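Local coordinates for protein maleate cis-trans isomerase (Pseudomonas putida, PDB 4FQ5) that probably catalyses the cis-trans isomerisation of maleate to fumarate, working as a homodimer, at residues A[67-70]-A[76-79]. The protein carries 1 engineered substitution. Numbering follows the deposited sequence.
Sequences MRMK and ELAR
Arg-79 and Glu-76, one helical turn apart on helix 74-81, each grip the backbone of the loop after strand 59-67. NH1 of Arg-79 donates to Arg-68 O at 2.8 Å (N-H...O angle 161°); the oxygen sits at the guanidinium edge, close to its plane, approached on a lone pair. That carbonyl also takes a bond from a water that donates to Glu-76 O and accepts from Arg-79 NE, so two donors hold it. A second water accepts from Arg-68 N and Arg-79 NH1, giving these neighbouring donors a common acceptor.

Farther along, Lys-70 N donates to the syn side of Glu-76 OE2 at 2.9 Å (N-H...O angle 166°). With CG anti to the carbonyl carbon (chi1 -73°) and a bend at chi2, the carboxylate reaches the loop, where OE2 also lies 3.4 Å from Met-69 CA. Were Glu-76 an alanine, Lys-70 N would probably lose its carboxylate acceptor and the loop shift more freely.

Met-69 SD meets Leu-77 CD1 at 3.2 Å, a tight spacing made doubtful by the nearly eclipsed Leu-77 side chain. Arg-68 NE and Lys-70 NZ turn instead to Asp-93 of the second subunit, and Arg-79 NH1 also pairs with Asp-83. Ser-36 and Ser-37 hold the backbone of Met-69, which touches the bound maleate; helix bonds to both flanking residues are consistent with a contribution to placing it.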
ATOM      1  N   MET A  67     -25.177 -11.040  10.619  1.00 27.14           N
ATOM      2  CA  MET A  67     -26.160 -11.898  11.276  1.00 28.33           C
ATOM      3  C   MET A  67     -25.857 -11.856  12.775  1.00 29.23           C
ATOM      4  O   MET A  67     -24.744 -12.166  13.197  1.00 29.96           O
ATOM      5  CB  MET A  67     -26.072 -13.327  10.723  1.00 28.32           C
ATOM      6  CG  MET A  67     -24.650 -13.847  10.511  1.00 28.41           C
ATOM      7  SD  MET A  67     -24.597 -15.514   9.838  1.00 29.15           S
ATOM      8  CE  MET A  67     -22.898 -15.953  10.119  1.00 30.38           C
ATOM      9  N   ARG A  68     -26.834 -11.447  13.574  1.00 30.29           N
ATOM     10  CA  ARG A  68     -26.584 -11.137  14.982  1.00 31.84           C
ATOM     11  C   ARG A  68     -26.137 -12.317  15.831  1.00 31.66           C
ATOM     12  O   ARG A  68     -26.770 -13.371  15.831  1.00 31.16           O
ATOM     13  CB  ARG A  68     -27.791 -10.469  15.630  1.00 33.80           C
ATOM     14  CG  ARG A  68     -27.817  -8.962  15.452  1.00 35.18           C
ATOM     15  CD  ARG A  68     -28.693  -8.317  16.508  1.00 36.71           C
ATOM     16  NE  ARG A  68     -27.913  -7.751  17.606  1.00 37.10           N
ATOM     17  CZ  ARG A  68     -28.409  -7.436  18.797  1.00 37.50           C
ATOM     18  NH1 ARG A  68     -29.692  -7.642  19.068  1.00 38.23           N
ATOM     19  NH2 ARG A  68     -27.620  -6.911  19.719  1.00 37.31           N
ATOM     20  N   MET A  69     -25.025 -12.113  16.532  1.00 31.53           N
ATOM     21  CA  MET A  69     -24.549 -13.006  17.587  1.00 32.55           C
ATOM     22  C   MET A  69     -23.563 -12.245  18.465  1.00 32.43           C
ATOM     23  O   MET A  69     -22.685 -11.549  17.953  1.00 31.28           O
ATOM     24  CB  MET A  69     -23.871 -14.258  17.023  1.00 33.40           C
ATOM     25  CG  MET A  69     -23.153 -15.063  18.100  1.00 35.74           C
ATOM     26  SD  MET A  69     -22.468 -16.625  17.555  1.00 41.01           S
ATOM     27  CE  MET A  69     -21.015 -16.069  16.659  1.00 38.01           C
ATOM     28  N   LYS A  70     -23.720 -12.384  19.778  1.00 32.90           N
ATOM     29  CA  LYS A  70     -22.841 -11.748  20.756  1.00 33.91           C
ATOM     30  C   LYS A  70     -22.088 -12.787  21.588  1.00 34.36           C
ATOM     31  O   LYS A  70     -20.989 -12.522  22.062  1.00 34.66           O
ATOM     32  CB  LYS A  70     -23.641 -10.831  21.682  1.00 35.11           C
ATOM     33  CG  LYS A  70     -24.355  -9.682  20.980  1.00 35.62           C
ATOM     34  CD  LYS A  70     -25.314  -8.969  21.920  1.00 36.50           C
ATOM     35  CE  LYS A  70     -24.597  -7.998  22.848  1.00 37.78           C
ATOM     36  NZ  LYS A  70     -24.029  -6.822  22.118  1.00 38.61           N
ATOM     37  N   GLU A  76     -27.402 -19.229  20.274  1.00 36.92           N
ATOM     38  CA  GLU A  76     -27.085 -18.047  19.478  1.00 35.81           C
ATOM     39  C   GLU A  76     -26.626 -18.418  18.070  1.00 34.28           C
ATOM     40  O   GLU A  76     -27.007 -17.761  17.108  1.00 33.46           O
ATOM     41  CB  GLU A  76     -26.077 -17.140  20.186  1.00 35.53           C
ATOM     42  CG  GLU A  76     -26.666 -16.368  21.361  1.00 37.10           C
ATOM     43  CD  GLU A  76     -26.036 -14.998  21.557  1.00 37.74           C
ATOM     44  OE1 GLU A  76     -25.926 -14.548  22.713  1.00 39.35           O
ATOM     45  OE2 GLU A  76     -25.653 -14.355  20.561  1.00 38.19           O
ATOM     46  N   LEU A  77     -25.838 -19.489  17.963  1.00 33.90           N
ATOM     47  CA  LEU A  77     -25.378 -20.022  16.676  1.00 34.28           C
ATOM     48  C   LEU A  77     -26.544 -20.437  15.764  1.00 34.84           C
ATOM     49  O   LEU A  77     -26.574 -20.080  14.583  1.00 33.87           O
ATOM     50  CB  LEU A  77     -24.442 -21.218  16.898  1.00 34.69           C
ATOM     51  CG  LEU A  77     -22.900 -21.134  16.890  1.00 35.44           C
ATOM     52  CD1 LEU A  77     -22.322 -19.737  16.730  1.00 34.35           C
ATOM     53  CD2 LEU A  77     -22.301 -21.836  18.100  1.00 34.18           C
ATOM     54  N   ALA A  78     -27.492 -21.192  16.321  1.00 33.91           N
ATOM     55  CA  ALA A  78     -28.659 -21.667  15.569  1.00 35.06           C
ATOM     56  C   ALA A  78     -29.513 -20.501  15.068  1.00 34.47           C
ATOM     57  O   ALA A  78     -29.913 -20.474  13.902  1.00 34.66           O
ATOM     58  CB  ALA A  78     -29.490 -22.633  16.412  1.00 34.76           C
ATOM     59  N   ARG A  79     -29.769 -19.533  15.945  1.00 35.28           N
ATOM     60  CA  ARG A  79     -30.525 -18.332  15.582  1.00 35.82           C
ATOM     61  C   ARG A  79     -29.807 -17.535  14.490  1.00 34.52           C
ATOM     62  O   ARG A  79     -30.424 -17.115  13.510  1.00 33.72           O
ATOM     63  CB  ARG A  79     -30.737 -17.441  16.803  1.00 38.18           C
ATOM     64  CG  ARG A  79     -31.835 -16.402  16.617  1.00 41.64           C
ATOM     65  CD  ARG A  79     -31.403 -15.035  17.119  1.00 44.26           C
ATOM     66  NE  ARG A  79     -30.286 -14.502  16.333  1.00 46.30           N
ATOM     67  CZ  ARG A  79     -30.411 -13.804  15.204  1.00 46.84           C
ATOM     68  NH1 ARG A  79     -29.326 -13.375  14.574  1.00 45.95           N
ATOM     69  NH2 ARG A  79     -31.611 -13.537  14.696  1.00 48.17           N
TER
HETATM   70  O   HOH W   1     -27.763 -15.153  17.673  1.00 25.44           O
HETATM   71  O   HOH W   2     -29.638 -10.793  12.898  1.00 40.10           O